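Local coordinates for probable ABC transporter phosphite binding protein PhnD1 (Prochlorococcus marinus str. MIT 9301, PDB 5LQ5) that binds inorganic phosphite strongly, and methylphosphonate and phosphate only very weakly, probably as the solute-binding subunit of an ABC transporter, at residues A48-F53 / V61-L66; D17-R22 / V38-V43; Q178-N183 / L194-I199. All coordinates share one frame; numbering follows the deposited sequence. Where two conformers were deposited one is given.

Interaction 1 of 3, residues A48-F53 / V61-L66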
loop_
_atom_site.group_PDB
_atom_site.type_symbol
_atom_site.label_atom_id
_atom_site.label_comp_id
_atom_site.label_asym_id
_atom_site.label_seq_id
_atom_site.Cartn_x
_atom_site.Cartn_y
_atom_site.Cartn_z
ATOM N N ALA A 48 1.408 11.832 5.962
ATOM C CA ALA A 48 0.952 11.900 7.366
ATOM C C ALA A 48 1.214 10.580 8.114
ATOM O O ALA A 48 1.395 10.569 9.339
ATOM C CB ALA A 48 -0.511 12.291 7.463
ATOM N N ALA A 49 1.161 9.468 7.401
ATOM C CA ALA A 49 1.491 8.178 8.012
ATOM C C ALA A 49 2.968 8.109 8.413
ATOM O O ALA A 49 3.314 7.718 9.532
ATOM C CB ALA A 49 1.101 7.044 7.081
ATOM N N VAL A 50 3.822 8.568 7.499
ATOM C CA VAL A 50 5.260 8.613 7.752
ATOM C C VAL A 50 5.563 9.600 8.895
ATOM O O VAL A 50 6.286 9.286 9.857
ATOM C CB VAL A 50 6.054 8.956 6.492
ATOM C CG1 VAL A 50 7.539 9.090 6.867
ATOM C CG2 VAL A 50 5.864 7.864 5.438
ATOM N N THR A 51 4.995 10.780 8.800
ATOM C CA THR A 51 5.317 11.810 9.808
ATOM C C THR A 51 4.696 11.460 11.191
ATOM O O THR A 51 5.285 11.681 12.211
ATOM C CB THR A 51 4.809 13.181 9.305
ATOM O OG1 THR A 51 5.482 13.492 8.074
ATOM C CG2 THR A 51 5.024 14.295 10.350
ATOM N N GLY A 52 3.526 10.850 11.207
ATOM C CA GLY A 52 2.900 10.411 12.473
ATOM C C GLY A 52 3.748 9.329 13.149
ATOM O O GLY A 52 3.849 9.227 14.370
ATOM N N PHE A 53 4.383 8.512 12.327
ATOM C CA PHE A 53 5.289 7.477 12.852
ATOM C C PHE A 53 6.534 8.167 13.425
ATOM O O PHE A 53 6.921 7.892 14.561
ATOM C CB PHE A 53 5.633 6.439 11.793
ATOM C CG PHE A 53 6.385 5.261 12.318
ATOM C CD1 PHE A 53 5.727 4.223 12.974
ATOM C CD2 PHE A 53 7.756 5.213 12.241
ATOM C CE1 PHE A 53 6.440 3.148 13.476
ATOM C CE2 PHE A 53 8.469 4.156 12.755
ATOM C CZ PHE A 53 7.817 3.127 13.391
ATOM N N VAL A 61 2.367 0.513 12.272
ATOM C CA VAL A 61 1.791 1.056 11.028
ATOM C C VAL A 61 1.938 0.099 9.867
ATOM O O VAL A 61 3.001 -0.474 9.662
ATOM C CB VAL A 61 2.433 2.402 10.650
ATOM C CG1 VAL A 61 1.876 2.967 9.360
ATOM C CG2 VAL A 61 2.232 3.426 11.749
ATOM N N TRP A 62 0.839 -0.089 9.151
ATOM C CA TRP A 62 0.770 -0.800 7.873
ATOM C C TRP A 62 1.212 0.141 6.760
ATOM O O TRP A 62 0.477 1.067 6.378
ATOM C CB TRP A 62 -0.619 -1.311 7.660
ATOM C CG TRP A 62 -0.874 -2.135 6.443
ATOM C CD1 TRP A 62 -1.671 -1.787 5.384
ATOM C CD2 TRP A 62 -0.362 -3.425 6.146
ATOM N NE1 TRP A 62 -1.713 -2.799 4.453
ATOM C CE2 TRP A 62 -0.911 -3.816 4.890
ATOM C CE3 TRP A 62 0.522 -4.295 6.794
ATOM C CZ2 TRP A 62 -0.606 -5.033 4.282
ATOM C CZ3 TRP A 62 0.819 -5.522 6.174
ATOM C CH2 TRP A 62 0.232 -5.873 4.935
ATOM N N PHE A 63 2.472 -0.027 6.360
ATOM C CA PHE A 63 3.109 0.790 5.344
ATOM C C PHE A 63 3.160 0.057 3.986
ATOM O O PHE A 63 3.117 -1.186 3.913
ATOM C CB PHE A 63 4.551 1.139 5.741
ATOM C CG PHE A 63 4.682 2.311 6.678
ATOM C CD1 PHE A 63 4.276 3.584 6.274
ATOM C CD2 PHE A 63 5.183 2.158 7.959
ATOM C CE1 PHE A 63 4.392 4.685 7.130
ATOM C CE2 PHE A 63 5.330 3.246 8.799
ATOM C CZ PHE A 63 4.907 4.519 8.388
ATOM N N GLY A 64 3.279 0.826 2.909
ATOM C CA GLY A 64 3.698 0.338 1.644
ATOM C C GLY A 64 5.222 0.204 1.620
ATOM O O GLY A 64 5.898 0.618 2.568
ATOM N N GLY A 65 5.766 -0.319 0.528
ATOM C CA GLY A 65 7.227 -0.479 0.416
ATOM C C GLY A 65 7.986 0.835 0.538
ATOM O O GLY A 65 8.852 0.993 1.404
ATOM N N LEU A 66 7.584 1.800 -0.308
ATOM C CA LEU A 66 8.245 3.104 -0.322
ATOM C C LEU A 66 8.041 3.859 0.967
ATOM O O LEU A 66 8.967 4.399 1.559
ATOM C CB LEU A 66 7.814 3.970 -1.522
ATOM C CG LEU A 66 8.429 5.372 -1.622
ATOM C CD1 LEU A 66 9.954 5.291 -1.728
ATOM C CD2 LEU A 66 7.858 6.075 -2.835
#

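Interaction 2 of 3, residues D17-R22 / V38-V43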
loop_
_atom_site.group_PDB
_atom_site.type_symbol
_atom_site.label_atom_id
_atom_site.label_comp_id
_atom_site.label_asym_id
_atom_site.label_seq_id
_atom_site.Cartn_x
_atom_site.Cartn_y
_atom_site.Cartn_z
ATOM N N ASP A 17 -13.850 3.888 4.702
ATOM C CA ASP A 17 -14.758 2.827 5.198
ATOM C C ASP A 17 -14.093 1.421 5.312
ATOM O O ASP A 17 -14.266 0.689 6.294
ATOM C CB ASP A 17 -16.103 2.804 4.449
ATOM C CG ASP A 17 -16.017 2.383 2.971
ATOM O OD1 ASP A 17 -14.988 2.580 2.304
ATOM O OD2 ASP A 17 -17.044 1.884 2.448
ATOM N N VAL A 18 -13.318 1.077 4.300
ATOM C CA VAL A 18 -12.538 -0.168 4.250
ATOM C C VAL A 18 -11.468 -0.147 5.342
ATOM O O VAL A 18 -11.257 -1.119 6.054
ATOM C CB VAL A 18 -11.883 -0.364 2.849
ATOM C CG1 VAL A 18 -10.926 -1.558 2.838
ATOM C CG2 VAL A 18 -12.965 -0.521 1.783
ATOM N N LEU A 19 -10.762 0.966 5.447
ATOM C CA LEU A 19 -9.664 1.090 6.416
ATOM C C LEU A 19 -10.171 0.995 7.839
ATOM O O LEU A 19 -9.599 0.275 8.664
ATOM C CB LEU A 19 -8.905 2.416 6.254
ATOM C CG LEU A 19 -8.281 2.685 4.892
ATOM C CD1 LEU A 19 -7.754 4.117 4.868
ATOM C CD2 LEU A 19 -7.212 1.700 4.545
ATOM N N ASP A 20 -11.248 1.729 8.120
ATOM C CA ASP A 20 -11.855 1.695 9.462
ATOM C C ASP A 20 -12.206 0.261 9.856
ATOM O O ASP A 20 -11.881 -0.212 10.948
ATOM C CB ASP A 20 -13.146 2.500 9.480
ATOM C CG ASP A 20 -12.931 3.996 9.556
ATOM O OD1 ASP A 20 -11.815 4.461 9.835
ATOM O OD2 ASP A 20 -13.930 4.728 9.337
ATOM N N LYS A 21 -12.881 -0.443 8.958
ATOM C CA LYS A 21 -13.325 -1.820 9.260
ATOM C C LYS A 21 -12.146 -2.756 9.562
ATOM O O LYS A 21 -12.138 -3.447 10.588
ATOM C CB LYS A 21 -14.175 -2.397 8.122
ATOM C CG LYS A 21 -15.015 -3.588 8.557
ATOM C CD LYS A 21 -15.740 -4.222 7.387
ATOM C CE LYS A 21 -16.354 -5.544 7.827
ATOM N NZ LYS A 21 -17.009 -6.276 6.715
ATOM N N ARG A 22 -11.161 -2.740 8.669
ATOM C CA ARG A 22 -9.938 -3.544 8.765
ATOM C C ARG A 22 -9.178 -3.242 10.034
ATOM O O ARG A 22 -8.847 -4.173 10.825
ATOM C CB ARG A 22 -9.021 -3.270 7.564
ATOM C CG ARG A 22 -7.776 -4.107 7.544
ATOM C CD ARG A 22 -7.340 -4.342 6.147
ATOM N NE ARG A 22 -6.603 -3.224 5.626
ATOM C CZ ARG A 22 -6.125 -3.179 4.391
ATOM N NH1 ARG A 22 -6.364 -4.174 3.541
ATOM N NH2 ARG A 22 -5.411 -2.135 4.006
ATOM N N VAL A 38 -5.526 -0.738 22.544
ATOM C CA VAL A 38 -5.095 -0.554 21.146
ATOM C C VAL A 38 -6.155 0.289 20.416
ATOM O O VAL A 38 -7.360 0.040 20.531
ATOM C CB VAL A 38 -4.891 -1.898 20.419
ATOM C CG1 VAL A 38 -4.236 -1.661 19.069
ATOM C CG2 VAL A 38 -4.010 -2.856 21.228
ATOM N N LYS A 39 -5.705 1.267 19.639
ATOM C CA LYS A 39 -6.595 2.205 18.952
ATOM C C LYS A 39 -6.063 2.492 17.541
ATOM O O LYS A 39 -4.893 2.815 17.386
ATOM C CB LYS A 39 -6.660 3.508 19.763
ATOM C CG LYS A 39 -7.532 4.628 19.222
ATOM C CD LYS A 39 -8.998 4.432 19.543
ATOM C CE LYS A 39 -9.774 5.708 19.248
ATOM N NZ LYS A 39 -11.068 5.411 18.598
ATOM N N TYR A 40 -6.917 2.324 16.530
ATOM C CA TYR A 40 -6.589 2.739 15.146
ATOM C C TYR A 40 -6.804 4.253 15.020
ATOM O O TYR A 40 -7.878 4.779 15.349
ATOM C CB TYR A 40 -7.405 1.977 14.105
ATOM C CG TYR A 40 -7.374 2.565 12.702
ATOM C CD1 TYR A 40 -6.156 2.806 12.043
ATOM C CD2 TYR A 40 -8.570 2.826 12.000
ATOM C CE1 TYR A 40 -6.137 3.330 10.766
ATOM C CE2 TYR A 40 -8.544 3.341 10.728
ATOM C CZ TYR A 40 -7.308 3.598 10.116
ATOM O OH TYR A 40 -7.257 4.139 8.841
ATOM N N ILE A 41 -5.794 4.940 14.528
ATOM C CA ILE A 41 -5.785 6.403 14.352
ATOM C C ILE A 41 -5.635 6.718 12.853
ATOM O O ILE A 41 -4.516 6.680 12.348
ATOM C CB ILE A 41 -4.609 7.061 15.117
ATOM C CG1 ILE A 41 -4.523 6.593 16.576
ATOM C CG2 ILE A 41 -4.646 8.573 15.006
ATOM C CD1 ILE A 41 -5.738 6.862 17.409
ATOM N N PRO A 42 -6.733 7.075 12.142
ATOM C CA PRO A 42 -6.622 7.454 10.723
ATOM C C PRO A 42 -5.749 8.680 10.465
ATOM O O PRO A 42 -5.613 9.543 11.314
ATOM C CB PRO A 42 -8.080 7.728 10.297
ATOM C CG PRO A 42 -8.916 7.049 11.325
ATOM C CD PRO A 42 -8.127 7.168 12.601
ATOM N N VAL A 43 -5.172 8.719 9.269
ATOM C CA VAL A 43 -4.430 9.894 8.790
ATOM C C VAL A 43 -4.952 10.369 7.447
ATOM O O VAL A 43 -5.566 9.602 6.718
ATOM C CB VAL A 43 -2.927 9.597 8.695
ATOM C CG1 VAL A 43 -2.395 9.280 10.091
ATOM C CG2 VAL A 43 -2.650 8.491 7.657
#

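Interaction 3 of 3, residues Q178-N183 / L194-I199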
loop_
_atom_site.group_PDB
_atom_site.type_symbol
_atom_site.label_atom_id
_atom_site.label_comp_id
_atom_site.label_asym_id
_atom_site.label_seq_id
_atom_site.Cartn_x
_atom_site.Cartn_y
_atom_site.Cartn_z
ATOM N N GLN A 178 -4.269 -6.270 -6.156
ATOM C CA GLN A 178 -5.250 -6.815 -5.179
ATOM C C GLN A 178 -6.489 -5.924 -5.009
ATOM O O GLN A 178 -7.603 -6.389 -4.923
ATOM C CB GLN A 178 -4.601 -7.067 -3.807
ATOM C CG GLN A 178 -5.443 -7.911 -2.873
ATOM C CD GLN A 178 -5.565 -9.352 -3.352
ATOM O OE1 GLN A 178 -4.563 -10.043 -3.478
ATOM N NE2 GLN A 178 -6.795 -9.806 -3.623
ATOM N N VAL A 179 -6.271 -4.619 -4.986
ATOM C CA VAL A 179 -7.360 -3.666 -4.843
ATOM C C VAL A 179 -8.241 -3.698 -6.103
ATOM O O VAL A 179 -9.460 -3.656 -6.019
ATOM C CB VAL A 179 -6.868 -2.229 -4.531
ATOM C CG1 VAL A 179 -8.007 -1.226 -4.599
ATOM C CG2 VAL A 179 -6.253 -2.160 -3.135
ATOM N N TRP A 180 -7.604 -3.767 -7.264
ATOM C CA TRP A 180 -8.305 -3.872 -8.535
ATOM C C TRP A 180 -9.222 -5.110 -8.525
ATOM O O TRP A 180 -10.423 -5.024 -8.800
ATOM C CB TRP A 180 -7.311 -3.959 -9.677
ATOM C CG TRP A 180 -7.872 -4.455 -10.977
ATOM C CD1 TRP A 180 -7.563 -5.641 -11.598
ATOM C CD2 TRP A 180 -8.823 -3.789 -11.821
ATOM N NE1 TRP A 180 -8.269 -5.747 -12.781
ATOM C CE2 TRP A 180 -9.043 -4.624 -12.943
ATOM C CE3 TRP A 180 -9.506 -2.565 -11.744
ATOM C CZ2 TRP A 180 -9.933 -4.276 -13.976
ATOM C CZ3 TRP A 180 -10.398 -2.226 -12.766
ATOM C CH2 TRP A 180 -10.603 -3.091 -13.869
ATOM N N GLU A 181 -8.650 -6.240 -8.126
ATOM C CA GLU A 181 -9.444 -7.506 -8.043
ATOM C C GLU A 181 -10.585 -7.462 -7.028
ATOM O O GLU A 181 -11.668 -7.949 -7.304
ATOM C CB GLU A 181 -8.520 -8.696 -7.785
ATOM C CG GLU A 181 -7.636 -8.997 -8.985
ATOM C CD GLU A 181 -6.500 -9.960 -8.694
ATOM O OE1 GLU A 181 -6.433 -10.527 -7.581
ATOM O OE2 GLU A 181 -5.660 -10.150 -9.603
ATOM N N ASN A 182 -10.333 -6.894 -5.854
ATOM C CA ASN A 182 -11.385 -6.701 -4.821
ATOM C C ASN A 182 -12.564 -5.884 -5.319
ATOM O O ASN A 182 -13.707 -6.174 -5.015
ATOM C CB ASN A 182 -10.832 -6.019 -3.567
ATOM C CG ASN A 182 -9.910 -6.908 -2.793
ATOM O OD1 ASN A 182 -9.685 -8.057 -3.159
ATOM N ND2 ASN A 182 -9.334 -6.369 -1.735
ATOM N N ASN A 183 -12.261 -4.842 -6.072
ATOM C CA ASN A 183 -13.306 -3.950 -6.611
ATOM C C ASN A 183 -14.112 -4.629 -7.722
ATOM O O ASN A 183 -15.320 -4.503 -7.801
ATOM C CB ASN A 183 -12.715 -2.648 -7.100
ATOM C CG ASN A 183 -12.606 -1.651 -6.016
ATOM O OD1 ASN A 183 -13.571 -0.990 -5.722
ATOM N ND2 ASN A 183 -11.437 -1.538 -5.397
ATOM N N LEU A 194 -14.111 0.206 -16.983
ATOM C CA LEU A 194 -12.685 -0.143 -16.976
ATOM C C LEU A 194 -12.327 -1.501 -17.484
ATOM O O LEU A 194 -13.027 -2.495 -17.231
ATOM C CB LEU A 194 -12.128 -0.105 -15.547
ATOM C CG LEU A 194 -12.145 1.250 -14.893
ATOM C CD1 LEU A 194 -11.488 1.187 -13.520
ATOM C CD2 LEU A 194 -11.450 2.265 -15.781
ATOM N N GLU A 195 -11.164 -1.528 -18.118
ATOM C CA GLU A 195 -10.548 -2.752 -18.637
ATOM C C GLU A 195 -9.109 -2.851 -18.142
ATOM O O GLU A 195 -8.389 -1.849 -18.077
ATOM C CB GLU A 195 -10.509 -2.760 -20.177
ATOM C CG GLU A 195 -11.848 -2.910 -20.867
ATOM C CD GLU A 195 -12.306 -4.359 -21.046
ATOM O OE1 GLU A 195 -11.811 -5.273 -20.346
ATOM O OE2 GLU A 195 -13.174 -4.589 -21.914
ATOM N N LEU A 196 -8.692 -4.062 -17.812
ATOM C CA LEU A 196 -7.273 -4.363 -17.546
ATOM C C LEU A 196 -6.453 -4.186 -18.814
ATOM O O LEU A 196 -6.751 -4.795 -19.862
ATOM C CB LEU A 196 -7.077 -5.771 -16.964
ATOM C CG LEU A 196 -5.636 -6.253 -16.752
ATOM C CD1 LEU A 196 -5.012 -5.491 -15.581
ATOM C CD2 LEU A 196 -5.552 -7.751 -16.505
ATOM N N PHE A 197 -5.377 -3.423 -18.671
ATOM C CA PHE A 197 -4.435 -3.087 -19.766
ATOM C C PHE A 197 -3.140 -3.867 -19.699
ATOM O O PHE A 197 -2.688 -4.417 -20.711
ATOM C CB PHE A 197 -4.192 -1.568 -19.863
ATOM C CG PHE A 197 -3.316 -1.138 -21.021
ATOM C CD1 PHE A 197 -3.765 -1.206 -22.326
ATOM C CD2 PHE A 197 -2.038 -0.650 -20.809
ATOM C CE1 PHE A 197 -2.954 -0.819 -23.377
ATOM C CE2 PHE A 197 -1.244 -0.227 -21.851
ATOM C CZ PHE A 197 -1.699 -0.345 -23.166
ATOM N N TRP A 198 -2.534 -3.905 -18.517
ATOM C CA TRP A 198 -1.257 -4.600 -18.298
ATOM C C TRP A 198 -1.057 -4.958 -16.832
ATOM O O TRP A 198 -1.448 -4.193 -15.951
ATOM C CB TRP A 198 -0.073 -3.783 -18.822
ATOM C CG TRP A 198 1.229 -4.484 -18.901
ATOM C CD1 TRP A 198 1.498 -5.606 -19.642
ATOM C CD2 TRP A 198 2.469 -4.108 -18.294
ATOM N NE1 TRP A 198 2.801 -5.968 -19.506
ATOM C CE2 TRP A 198 3.431 -5.069 -18.686
ATOM C CE3 TRP A 198 2.864 -3.070 -17.431
ATOM C CZ2 TRP A 198 4.758 -5.018 -18.264
ATOM C CZ3 TRP A 198 4.198 -3.022 -17.022
ATOM C CH2 TRP A 198 5.117 -4.000 -17.420
ATOM N N ILE A 199 -0.467 -6.133 -16.610
ATOM C CA ILE A 199 -0.002 -6.579 -15.292
ATOM C C ILE A 199 1.531 -6.486 -15.270
ATOM O O ILE A 199 2.216 -6.983 -16.150
ATOM C CB ILE A 199 -0.464 -8.013 -14.926
ATOM C CG1 ILE A 199 -1.987 -8.127 -14.946
ATOM C CG2 ILE A 199 0.106 -8.432 -13.584
ATOM C CD1 ILE A 199 -2.476 -9.579 -14.991
#

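Interaction 1 of 3, residues A48-F53 / V61-L66
Phe53 and Phe63 are brought together by two different first torsions: CG of Phe53 lies anti to the backbone N (chi1 -172°), whereas CG of Phe63 is tucked beside its own backbone N, anti to the carbonyl carbon (chi1 -83°). The result is a T-shaped (edge-to-face) pair in which Phe63 presents its edge to a face of Phe53, with ring centroids 5.8 Å apart and planes at 81°. The far end of the Phe63 ring pushes into the surface of helix 46-54. Phe63 CZ lies 3.8 Å from Ala49 O and 4.0 Å from Phe53 CB, both at the ring edge near its plane, while Phe63 CE1 comes to 3.9 Å from Val50 CG2. The Ala49 carbonyl accepts the backbone N-H of Phe53 within the helix, and the aromatic edge lies against the same oxygen. Val61 divides its two branches between the rings: CG1 sits over the centre of the Phe63 face, and Val61 CG2 meets Phe53 CD1 at 3.8 Å. With an alanine in place of Phe63, a gap would probably open between Ala49, Val50 and Val61, and the face of Phe53 would lose its edge-on partner. Val209 touches both phenylalanines, and Ala71 of helix 65-74 packs on Phe63. The arrangement is that of a helix packed on an inner strand of the mixed sheet in an alpha/beta lobe, in the crossover from strand 37-40 to strand 60-63, and this strand leads straight into Gly64, the helix N-cap residue that touches the bound phosphite.

Interaction 2 of 3, residues D17-R22 / V38-V43
Leu19 is the first residue of 17-22 to meet the strand segment, and what it meets is the phenol end of Tyr40. Leu19 CB lies 3.5 Å from Tyr40 OH, and the Leu19 CD1 methyl follows at 4.0 Å from the same oxygen. The carbonyl takes part too, with Leu19 O coming obliquely to 3.8 Å from Tyr40 CE2. The hydroxyl is therefore flanked by aliphatic carbon here, and a polar partner comes from the start of the same helix: Gln16 NE2 hydrogen-bonds to Tyr40 OH.

Asp20 comes next and makes contact by a different route. Its CB points away from the strand, but CG lies beside the backbone N (chi1 -78°), which swings the carboxylate back toward Tyr40. Asp20 OD1 then rests 3.6 Å from Tyr40 CE2, at the ring edge and near its plane, while the carboxylate itself is turned 70° to the ring. An acidic oxygen facing an aromatic C-H at the ring edge in this way is probably mildly favourable electrostatically. The same OD1 accepts a hydrogen bond from Gln16 NE2, so a single amide nitrogen ties the acid and the phenol together. Asp20 OD1 also lies 4.2 Å from Pro42 CG at the exposed margin. Pro42 in turn places its N above the rim of the Tyr40 ring.

Farther along the helix, Arg22 faces elsewhere, donating from NH1 to Met246 O and making a cation-pi contact with Phe247. Phe23 and Asn24 extend the packing around Tyr40. Helix 16-34 thus lies against strand 37-40, the outermost strand of its sheet, which pairs in parallel with strand 5-10 to complete a beta-alpha-beta unit.

Interaction 3 of 3, residues Q178-N183 / L194-I199
Trp180 and Leu194 form the close half of this contact, their side chains running alongside one another and pointing opposite ways. The indole reaches the strand because its CG is anti to the backbone N (chi1 163°), which carries the six-membered ring outward from helix 177-186. There Trp180 CZ3 lies 3.7 Å from Leu194 CD1, a methyl set at the ring edge near its plane, and Trp180 CH2 lies 3.7 Å from Leu194 CB. Both residues are buried, with Val93 and Val95 also packing on the indole and Val165 of helix 158-167 on Leu194.

Segment 178-183 runs roughly antiparallel to 194-199, at 153°, and its helix packs on the five-stranded sheet of the second alpha/beta lobe of this periplasmic binding protein. The strand is outermost in that sheet and pairs antiparallel with 92-97, where a classic beta bulge sets Phe197 and Trp198 opposite the single residue Phe94. On the helix, Asn183 ND2 donates to Val179 O at 3.0 Å from above the carbonyl plane, while the backbone N-H of Asn183 reaches that oxygen from the opposite face; Asp159 OD1 is a second partner of ND2.

Toward Leu196 the fit slackens. Trp180 CZ2 is 4.0 Å from Leu196 N, and Trp180 NE1 comes no nearer than 4.3 Å to Leu196 CD1, on a leucine that is partly exposed. Beside it Glu195, whose CB points away from the helix, is exposed and poorly ordered.

Interactions 1 and 2 belong to one lobe and reach the same sheet, with centres about 14 Å apart. They touch directly: Val43 packs on helix 46-54, Val43 CB lying 3.8 Å from Ala48 CB, and Arg22 NH2 lies 3.8 Å from Trp62 NE1. Interaction 3 belongs to the other sheet, its centre about 24 Å from each of the others and its nearest atoms about 9 Å from interaction 1 and about 6 Å from interaction 2. The phosphite pocket draws on both lobes. Interaction 1 supplies Gly64, and its Phe63 side chain is about 7 Å from the ion. The side chain of Leu19 is about 10 Å from the bound phosphite. That of Trp180 is about 12 Å from the phosphite.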